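Local coordinates for cell division control protein 45 cdc45 putative (Entamoeba histolytica, PDB 6CC2) that is a probable replication factor that, like other Cdc45 proteins, would join the MCM ring and GINS in the replicative helicase, at residues A[38-43]-A[201-206]; A[189-194]-A[230-235]. All coordinates share one frame; numbering follows the deposited sequence.

How the contacts relate
Two contacts among four helices illustrate how a single helix can serve partners on different faces. Their centres lie about 13 Å apart, and their segments alternate along the chain. Helices 182-192, 199-213 and 219-233 follow one another; contact 1 joins the middle one to helix 33-48, whereas contact 2 bridges the ends of the outer two. Tyr201 connects them: its OH packs 3.2 Å from Asn232 CB and 3.5 Å from Lys191 CD, so its hydroxyl end lies against both residues that form the hydrogen bond of contact 2. Contact 1 is buried, contact 2 superficial. The 1,2-ethanediol, probably from the crystallisation liquor, touches the contact 1 segment 38-43.

Contact 1. Residues A[38-43]-A[201-206]. With EDO (1,2-ethanediol), chain J.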
ATOM      1  N   CYS A  38       4.151  10.041   6.222  1.00 17.70           N
ATOM      2  CA  CYS A  38       4.297  10.449   7.611  1.00 18.26           C
ATOM      3  C   CYS A  38       5.730  10.873   7.899  1.00 19.22           C
ATOM      4  O   CYS A  38       5.974  11.964   8.431  1.00 21.20           O
ATOM      5  CB  CYS A  38       3.841   9.303   8.520  1.00 20.50           C
ATOM      6  SG  CYS A  38       3.940   9.651  10.294  1.00 20.17           S
ATOM      7  N   TYR A  39       6.695  10.044   7.505  1.00 18.43           N
ATOM      8  CA  TYR A  39       8.094  10.417   7.642  1.00 19.70           C
ATOM      9  C   TYR A  39       8.377  11.771   6.996  1.00 17.96           C
ATOM     10  O   TYR A  39       9.070  12.611   7.569  1.00 20.34           O
ATOM     11  CB  TYR A  39       8.993   9.360   7.006  1.00 17.26           C
ATOM     12  CG  TYR A  39      10.453   9.680   7.160  1.00 18.78           C
ATOM     13  CD1 TYR A  39      11.111  10.474   6.216  1.00 20.68           C
ATOM     14  CD2 TYR A  39      11.173   9.249   8.251  1.00 22.52           C
ATOM     15  CE1 TYR A  39      12.430  10.803   6.353  1.00 21.21           C
ATOM     16  CE2 TYR A  39      12.493   9.571   8.393  1.00 23.80           C
ATOM     17  CZ  TYR A  39      13.121  10.356   7.449  1.00 23.29           C
ATOM     18  OH  TYR A  39      14.463  10.692   7.590  1.00 25.21           O
ATOM     19  N   LYS A  40       7.893  11.974   5.767  1.00 19.38           N
ATOM     20  CA  LYS A  40       8.166  13.216   5.041  1.00 17.44           C
ATOM     21  C   LYS A  40       7.656  14.427   5.812  1.00 18.86           C
ATOM     22  O   LYS A  40       8.386  15.419   5.996  1.00 20.25           O
ATOM     23  CB  LYS A  40       7.509  13.139   3.644  1.00 19.10           C
ATOM     24  CG  LYS A  40       7.617  14.401   2.797  1.00 21.05           C
ATOM     25  CD  LYS A  40       9.048  14.753   2.503  1.00 22.01           C
ATOM     26  CE  LYS A  40       9.153  15.950   1.577  1.00 25.58           C
ATOM     27  NZ  LYS A  40      10.592  16.296   1.289  1.00 26.03           N
ATOM     28  N   ILE A  41       6.415  14.353   6.297  1.00 19.32           N
ATOM     29  CA  ILE A  41       5.817  15.497   6.983  1.00 20.50           C
ATOM     30  C   ILE A  41       6.549  15.791   8.290  1.00 22.24           C
ATOM     31  O   ILE A  41       6.853  16.946   8.611  1.00 23.41           O
ATOM     32  CB  ILE A  41       4.308  15.236   7.203  1.00 20.55           C
ATOM     33  CG1 ILE A  41       3.597  15.252   5.851  1.00 20.58           C
ATOM     34  CG2 ILE A  41       3.712  16.282   8.126  1.00 22.85           C
ATOM     35  CD1 ILE A  41       2.096  14.929   5.916  1.00 19.95           C
ATOM     36  N   LEU A  42       6.829  14.744   9.080  1.00 20.05           N
ATOM     37  CA  LEU A  42       7.648  14.937  10.268  1.00 20.01           C
ATOM     38  C   LEU A  42       9.013  15.502   9.903  1.00 20.82           C
ATOM     39  O   LEU A  42       9.545  16.392  10.593  1.00 22.83           O
ATOM     40  CB  LEU A  42       7.806  13.633  11.032  1.00 20.00           C
ATOM     41  CG  LEU A  42       6.508  13.052  11.603  1.00 22.04           C
ATOM     42  CD1 LEU A  42       6.780  11.621  12.081  1.00 22.61           C
ATOM     43  CD2 LEU A  42       5.939  13.901  12.715  1.00 26.63           C
ATOM     44  N   SER A  43       9.623  14.981   8.838  1.00 23.87           N
ATOM     45  CA  SER A  43      10.973  15.417   8.511  1.00 25.84           C
ATOM     46  C   SER A  43      11.009  16.879   8.099  1.00 25.63           C
ATOM     47  O   SER A  43      12.009  17.560   8.326  1.00 27.42           O
ATOM     48  CB  SER A  43      11.562  14.532   7.416  1.00 27.00           C
ATOM     49  OG  SER A  43      10.926  14.798   6.175  1.00 31.31           O
ATOM     50  N   TYR A 201      -0.435  18.966   2.413  1.00 20.77           N
ATOM     51  CA  TYR A 201      -1.731  18.425   2.000  1.00 21.55           C
ATOM     52  C   TYR A 201      -1.610  17.513   0.779  1.00 20.74           C
ATOM     53  O   TYR A 201      -2.340  16.516   0.660  1.00 19.31           O
ATOM     54  CB  TYR A 201      -2.715  19.565   1.733  1.00 22.41           C
ATOM     55  CG  TYR A 201      -3.225  20.185   3.026  1.00 22.83           C
ATOM     56  CD1 TYR A 201      -4.359  19.676   3.649  1.00 23.69           C
ATOM     57  CD2 TYR A 201      -2.556  21.242   3.639  1.00 24.15           C
ATOM     58  CE1 TYR A 201      -4.824  20.220   4.838  1.00 23.17           C
ATOM     59  CE2 TYR A 201      -3.022  21.796   4.820  1.00 25.30           C
ATOM     60  CZ  TYR A 201      -4.160  21.277   5.411  1.00 22.85           C
ATOM     61  OH  TYR A 201      -4.613  21.816   6.596  1.00 26.24           O
ATOM     62  N   TRP A 202      -0.725  17.849  -0.164  1.00 20.59           N
ATOM     63  CA  TRP A 202      -0.414  16.938  -1.265  1.00 18.33           C
ATOM     64  C   TRP A 202       0.097  15.606  -0.740  1.00 17.40           C
ATOM     65  O   TRP A 202      -0.373  14.535  -1.141  1.00 16.06           O
ATOM     66  CB  TRP A 202       0.623  17.599  -2.171  1.00 20.03           C
ATOM     67  CG  TRP A 202       1.231  16.752  -3.244  1.00 20.40           C
ATOM     68  CD1 TRP A 202       2.566  16.499  -3.422  1.00 19.51           C
ATOM     69  CD2 TRP A 202       0.552  16.083  -4.308  1.00 17.66           C
ATOM     70  NE1 TRP A 202       2.764  15.754  -4.548  1.00 21.12           N
ATOM     71  CE2 TRP A 202       1.539  15.460  -5.105  1.00 18.63           C
ATOM     72  CE3 TRP A 202      -0.793  15.981  -4.696  1.00 20.37           C
ATOM     73  CZ2 TRP A 202       1.220  14.723  -6.249  1.00 20.64           C
ATOM     74  CZ3 TRP A 202      -1.105  15.235  -5.816  1.00 18.18           C
ATOM     75  CH2 TRP A 202      -0.105  14.619  -6.584  1.00 20.10           C
ATOM     76  N   TYR A 203       1.068  15.654   0.178  1.00 17.11           N
ATOM     77  CA  TYR A 203       1.592  14.409   0.750  1.00 18.66           C
ATOM     78  C   TYR A 203       0.490  13.670   1.493  1.00 19.34           C
ATOM     79  O   TYR A 203       0.310  12.467   1.319  1.00 17.76           O
ATOM     80  CB  TYR A 203       2.772  14.739   1.665  1.00 18.24           C
ATOM     81  CG  TYR A 203       3.891  15.493   0.955  1.00 19.67           C
ATOM     82  CD1 TYR A 203       4.182  15.268  -0.371  1.00 19.61           C
ATOM     83  CD2 TYR A 203       4.649  16.437   1.637  1.00 21.50           C
ATOM     84  CE1 TYR A 203       5.193  15.964  -1.025  1.00 21.09           C
ATOM     85  CE2 TYR A 203       5.667  17.144   1.002  1.00 24.44           C
ATOM     86  CZ  TYR A 203       5.931  16.895  -0.337  1.00 25.00           C
ATOM     87  OH  TYR A 203       6.920  17.567  -0.995  1.00 25.44           O
ATOM     88  N   ALA A 204      -0.280  14.385   2.317  1.00 19.55           N
ATOM     89  CA  ALA A 204      -1.350  13.721   3.050  1.00 19.68           C
ATOM     90  C   ALA A 204      -2.375  13.113   2.102  1.00 19.19           C
ATOM     91  O   ALA A 204      -2.934  12.032   2.382  1.00 19.74           O
ATOM     92  CB  ALA A 204      -2.031  14.713   4.003  1.00 21.71           C
ATOM     93  N   ALA A 205      -2.692  13.805   1.000  1.00 18.03           N
ATOM     94  CA  ALA A 205      -3.608  13.232   0.020  1.00 19.55           C
ATOM     95  C   ALA A 205      -3.068  11.926  -0.547  1.00 16.32           C
ATOM     96  O   ALA A 205      -3.812  10.940  -0.680  1.00 16.02           O
ATOM     97  CB  ALA A 205      -3.871  14.232  -1.117  1.00 17.56           C
ATOM     98  N   ILE A 206      -1.758  11.879  -0.847  1.00 15.29           N
ATOM     99  CA  ILE A 206      -1.138  10.655  -1.345  1.00 14.97           C
ATOM    100  C   ILE A 206      -1.263   9.540  -0.321  1.00 16.26           C
ATOM    101  O   ILE A 206      -1.533   8.377  -0.672  1.00 15.82           O
ATOM    102  CB  ILE A 206       0.335  10.915  -1.723  1.00 16.55           C
ATOM    103  CG1 ILE A 206       0.361  11.850  -2.939  1.00 18.73           C
ATOM    104  CG2 ILE A 206       1.082   9.594  -1.982  1.00 18.71           C
ATOM    105  CD1 ILE A 206       1.708  12.363  -3.301  1.00 17.80           C
TER
HETATM  106  C1  EDO J 609      15.364  13.192   4.981  1.00 47.90           C
HETATM  107  O1  EDO J 609      15.529  12.560   6.258  1.00 38.63           O
HETATM  108  C2  EDO J 609      14.724  14.557   5.180  1.00 59.98           C
HETATM  109  O2  EDO J 609      15.508  15.326   6.104  1.00 61.43           O
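Lys40 and Tyr203 carry most of this contact, where helix 33-48 packs against helix 199-213. The former is the connecting helix of a beta-alpha-beta unit, running between the neighbouring parallel strands 24-29 and 53-57 of a sheet consistent with the RecJ-like fold of Cdc45. The short helical segments run nearly antiparallel, at 161°, with axes 9.9 Å apart. Lys40 meets the tyrosine with its aliphatic part. Its CG lies over one face of the Tyr203 ring, 4.1 Å from the centroid and displaced toward the rim, in a CH-pi contact. With CG anti to the backbone N (chi1 176°), a single bend at chi2 (62°) lays the rest of the chain, extended, toward the hydroxyl end of the ring, and CE passes the rim 3.7 Å from Tyr203 CE2 and close to the hydroxyl. Beyond the ring, the ammonium group makes a hydrogen bond with the Ser386 hydroxyl, which holds the far end of the lysine.

Beside this pair, Ile41 makes a looser apolar layer: CG1 comes within 4.3 Å of Tyr203 CB, and the CD1 methyl reaches the backbone of helix 199-213 near Ala204 N. Ala186 of helix 182-192 packs on the same isoleucine, while Leu385 of helix 374-385 touches both Lys40 and Tyr203.

Farther along helix 33-48, Ser43 OG turns back to donate a hydrogen bond to Lys40 O, 2.6 Å away, satisfying the hydroxyl within its own helix. Tyr39, whose ring meets Phe378 edge-to-face, takes no part in the packing on segment 201-206. Instead, Tyr39 OH shares a 2.5 Å hydrogen bond with O1 of a 1,2-ethanediol that also hydrogen-bonds Glu47 OE2 and His53 NE2; this O1 lies at the edge of the Tyr39 ring, near its plane.

Contact 2. Residues A[189-194]-A[230-235]; sequences IAKKLN and IDNLQL
A single hydrogen bond, from Lys191 NZ to Asn232 OD1 at 3.1 Å, ties the end of helix 182-192 to the end of helix 219-233. Along 230-235, Ile230 faces inward, packing on Val253 of strand 251-257, and its carbonyl takes part in closing the helix. Asp231 turns its carboxylate to Gln227 one turn earlier. Asn232 follows with the amide that meets the lysine. Its ND2 is held by Tyr228 O, which restrains the rotation of the amide and presents OD1 to helix 182-192; Tyr201 of helix 199-213 packs on both residues. Lys191 spans the 10.2 Å between its CA and Asn232 CA with a chain that bends at chi3 (55°) and again at chi4, curling its tip so that CE as well as NZ lies beside the amide oxygen. Leu233 packs on Met251, and the helix then ends in a Schellman motif: Gln234 takes positive phi as the C-prime residue, and Leu235 N bonds to Ile230 O. Gln234 also returns its NE2 to Asp231 O, 2.8 Å away and on a carbonyl lone pair. Asn194 closes helix 182-192 in the same way. The interhelical bond is less directional, since the ammonium group sits 55° out of the Asn232 carbonyl plane; at this partly exposed site it is a charge-dipole attraction between a cation and a neutral amide, probably modest in strength.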
ATOM      1  N   ILE A 189      -0.268  17.083  13.700  1.00 20.91           N
ATOM      2  CA  ILE A 189       0.757  17.661  14.568  1.00 24.17           C
ATOM      3  C   ILE A 189       1.178  19.023  14.040  1.00 21.57           C
ATOM      4  O   ILE A 189       1.272  19.993  14.789  1.00 23.54           O
ATOM      5  CB  ILE A 189       1.967  16.712  14.691  1.00 23.96           C
ATOM      6  CG1 ILE A 189       1.545  15.407  15.387  1.00 25.05           C
ATOM      7  CG2 ILE A 189       3.101  17.402  15.423  1.00 25.88           C
ATOM      8  CD1 ILE A 189       2.599  14.311  15.317  1.00 24.78           C
ATOM      9  N   ALA A 190       1.455  19.104  12.740  1.00 23.05           N
ATOM     10  CA  ALA A 190       1.924  20.363  12.165  1.00 25.01           C
ATOM     11  C   ALA A 190       0.881  21.470  12.322  1.00 24.93           C
ATOM     12  O   ALA A 190       1.225  22.611  12.621  1.00 26.36           O
ATOM     13  CB  ALA A 190       2.276  20.160  10.695  1.00 24.23           C
ATOM     14  N   LYS A 191      -0.401  21.134  12.147  1.00 23.94           N
ATOM     15  CA  LYS A 191      -1.458  22.127  12.267  1.00 26.65           C
ATOM     16  C   LYS A 191      -1.570  22.625  13.696  1.00 27.01           C
ATOM     17  O   LYS A 191      -1.679  23.831  13.936  1.00 29.03           O
ATOM     18  CB  LYS A 191      -2.788  21.531  11.810  1.00 30.10           C
ATOM     19  CG  LYS A 191      -2.885  21.297  10.306  1.00 37.27           C
ATOM     20  CD  LYS A 191      -4.244  20.725   9.893  1.00 42.91           C
ATOM     21  CE  LYS A 191      -5.413  21.584  10.365  1.00 47.33           C
ATOM     22  NZ  LYS A 191      -5.268  23.021   9.993  1.00 50.43           N
ATOM     23  N   LYS A 192      -1.547  21.698  14.662  1.00 28.20           N
ATOM     24  CA  LYS A 192      -1.674  22.089  16.066  1.00 30.28           C
ATOM     25  C   LYS A 192      -0.524  22.987  16.494  1.00 28.53           C
ATOM     26  O   LYS A 192      -0.701  23.909  17.315  1.00 31.78           O
ATOM     27  CB  LYS A 192      -1.738  20.838  16.939  1.00 29.80           C
ATOM     28  CG  LYS A 192      -1.841  21.116  18.443  1.00 33.50           C
ATOM     29  CD  LYS A 192      -3.127  21.867  18.797  1.00 37.81           C
ATOM     30  CE  LYS A 192      -3.319  21.938  20.301  1.00 46.18           C
ATOM     31  NZ  LYS A 192      -4.632  22.538  20.663  1.00 51.78           N
ATOM     32  N   LEU A 193       0.667  22.730  15.961  1.00 27.35           N
ATOM     33  CA  LEU A 193       1.862  23.476  16.369  1.00 30.37           C
ATOM     34  C   LEU A 193       2.137  24.697  15.493  1.00 30.25           C
ATOM     35  O   LEU A 193       3.197  25.328  15.649  1.00 29.65           O
ATOM     36  CB  LEU A 193       3.077  22.548  16.345  1.00 31.30           C
ATOM     37  CG  LEU A 193       2.994  21.331  17.270  1.00 34.31           C
ATOM     38  CD1 LEU A 193       4.214  20.431  17.081  1.00 39.42           C
ATOM     39  CD2 LEU A 193       2.888  21.779  18.725  1.00 32.86           C
ATOM     40  N   ASN A 194       1.219  25.044  14.604  1.00 28.92           N
ATOM     41  CA  ASN A 194       1.369  26.172  13.674  1.00 30.97           C
ATOM     42  C   ASN A 194       2.617  26.013  12.807  1.00 30.57           C
ATOM     43  O   ASN A 194       3.350  26.964  12.546  1.00 30.09           O
ATOM     44  CB  ASN A 194       1.378  27.499  14.419  1.00 35.75           C
ATOM     45  CG  ASN A 194      -0.014  27.984  14.750  1.00 38.29           C
ATOM     46  OD1 ASN A 194      -0.975  27.654  14.053  1.00 39.68           O
ATOM     47  ND2 ASN A 194      -0.132  28.780  15.797  1.00 45.92           N
ATOM     48  N   ILE A 230     -10.197  19.984   1.501  1.00 20.98           N
ATOM     49  CA  ILE A 230     -10.949  21.054   0.839  1.00 23.02           C
ATOM     50  C   ILE A 230     -11.279  22.164   1.819  1.00 21.95           C
ATOM     51  O   ILE A 230     -11.189  23.358   1.488  1.00 23.84           O
ATOM     52  CB  ILE A 230     -12.236  20.496   0.193  1.00 24.76           C
ATOM     53  CG1 ILE A 230     -11.886  19.623  -1.021  1.00 25.82           C
ATOM     54  CG2 ILE A 230     -13.161  21.622  -0.194  1.00 27.55           C
ATOM     55  CD1 ILE A 230     -13.075  18.841  -1.571  1.00 29.96           C
ATOM     56  N   ASP A 231     -11.710  21.794   3.031  1.00 22.01           N
ATOM     57  CA  ASP A 231     -12.089  22.772   4.027  1.00 25.79           C
ATOM     58  C   ASP A 231     -10.883  23.606   4.452  1.00 24.48           C
ATOM     59  O   ASP A 231     -10.977  24.829   4.565  1.00 24.80           O
ATOM     60  CB  ASP A 231     -12.700  22.079   5.253  1.00 30.47           C
ATOM     61  CG  ASP A 231     -14.107  21.523   4.990  1.00 35.65           C
ATOM     62  OD1 ASP A 231     -14.679  21.788   3.920  1.00 33.93           O
ATOM     63  OD2 ASP A 231     -14.639  20.809   5.869  1.00 35.20           O
ATOM     64  N   ASN A 232      -9.742  22.952   4.694  1.00 23.68           N
ATOM     65  CA  ASN A 232      -8.606  23.701   5.224  1.00 25.08           C
ATOM     66  C   ASN A 232      -7.903  24.538   4.157  1.00 24.16           C
ATOM     67  O   ASN A 232      -7.304  25.580   4.493  1.00 25.86           O
ATOM     68  CB  ASN A 232      -7.617  22.756   5.886  1.00 25.93           C
ATOM     69  CG  ASN A 232      -8.059  22.350   7.276  1.00 30.14           C
ATOM     70  OD1 ASN A 232      -7.845  23.077   8.244  1.00 32.52           O
ATOM     71  ND2 ASN A 232      -8.706  21.192   7.376  1.00 32.30           N
ATOM     72  N   LEU A 233      -7.977  24.135   2.901  1.00 22.51           N
ATOM     73  CA  LEU A 233      -7.419  24.902   1.798  1.00 23.56           C
ATOM     74  C   LEU A 233      -8.451  25.764   1.097  1.00 24.06           C
ATOM     75  O   LEU A 233      -8.097  26.484   0.159  1.00 27.81           O
ATOM     76  CB  LEU A 233      -6.763  23.974   0.779  1.00 22.97           C
ATOM     77  CG  LEU A 233      -5.517  23.217   1.265  1.00 21.58           C
ATOM     78  CD1 LEU A 233      -5.071  22.199   0.275  1.00 24.43           C
ATOM     79  CD2 LEU A 233      -4.398  24.206   1.542  1.00 25.12           C
ATOM     80  N   GLN A 234      -9.707  25.736   1.550  1.00 24.28           N
ATOM     81  CA  GLN A 234     -10.792  26.525   0.974  1.00 25.35           C
ATOM     82  C   GLN A 234     -10.901  26.310  -0.539  1.00 29.41           C
ATOM     83  O   GLN A 234     -10.986  27.254  -1.328  1.00 31.64           O
ATOM     84  CB  GLN A 234     -10.617  28.007   1.323  1.00 26.85           C
ATOM     85  CG  GLN A 234     -10.904  28.310   2.778  1.00 31.08           C
ATOM     86  CD  GLN A 234     -12.359  28.064   3.148  1.00 34.80           C
ATOM     87  OE1 GLN A 234     -13.244  28.783   2.720  1.00 41.30           O
ATOM     88  NE2 GLN A 234     -12.601  27.013   3.929  1.00 38.03           N
ATOM     89  N   LEU A 235     -10.935  25.052  -0.935  1.00 27.64           N
ATOM     90  CA  LEU A 235     -11.081  24.674  -2.329  1.00 26.77           C
ATOM     91  C   LEU A 235     -12.550  24.394  -2.653  1.00 34.09           C
ATOM     92  O   LEU A 235     -13.414  24.338  -1.774  1.00 33.47           O
ATOM     93  CB  LEU A 235     -10.233  23.453  -2.651  1.00 24.40           C
ATOM     94  CG  LEU A 235      -8.721  23.593  -2.409  1.00 26.99           C
ATOM     95  CD1 LEU A 235      -8.028  22.270  -2.606  1.00 29.13           C
ATOM     96  CD2 LEU A 235      -8.148  24.662  -3.320  1.00 28.60           C
TER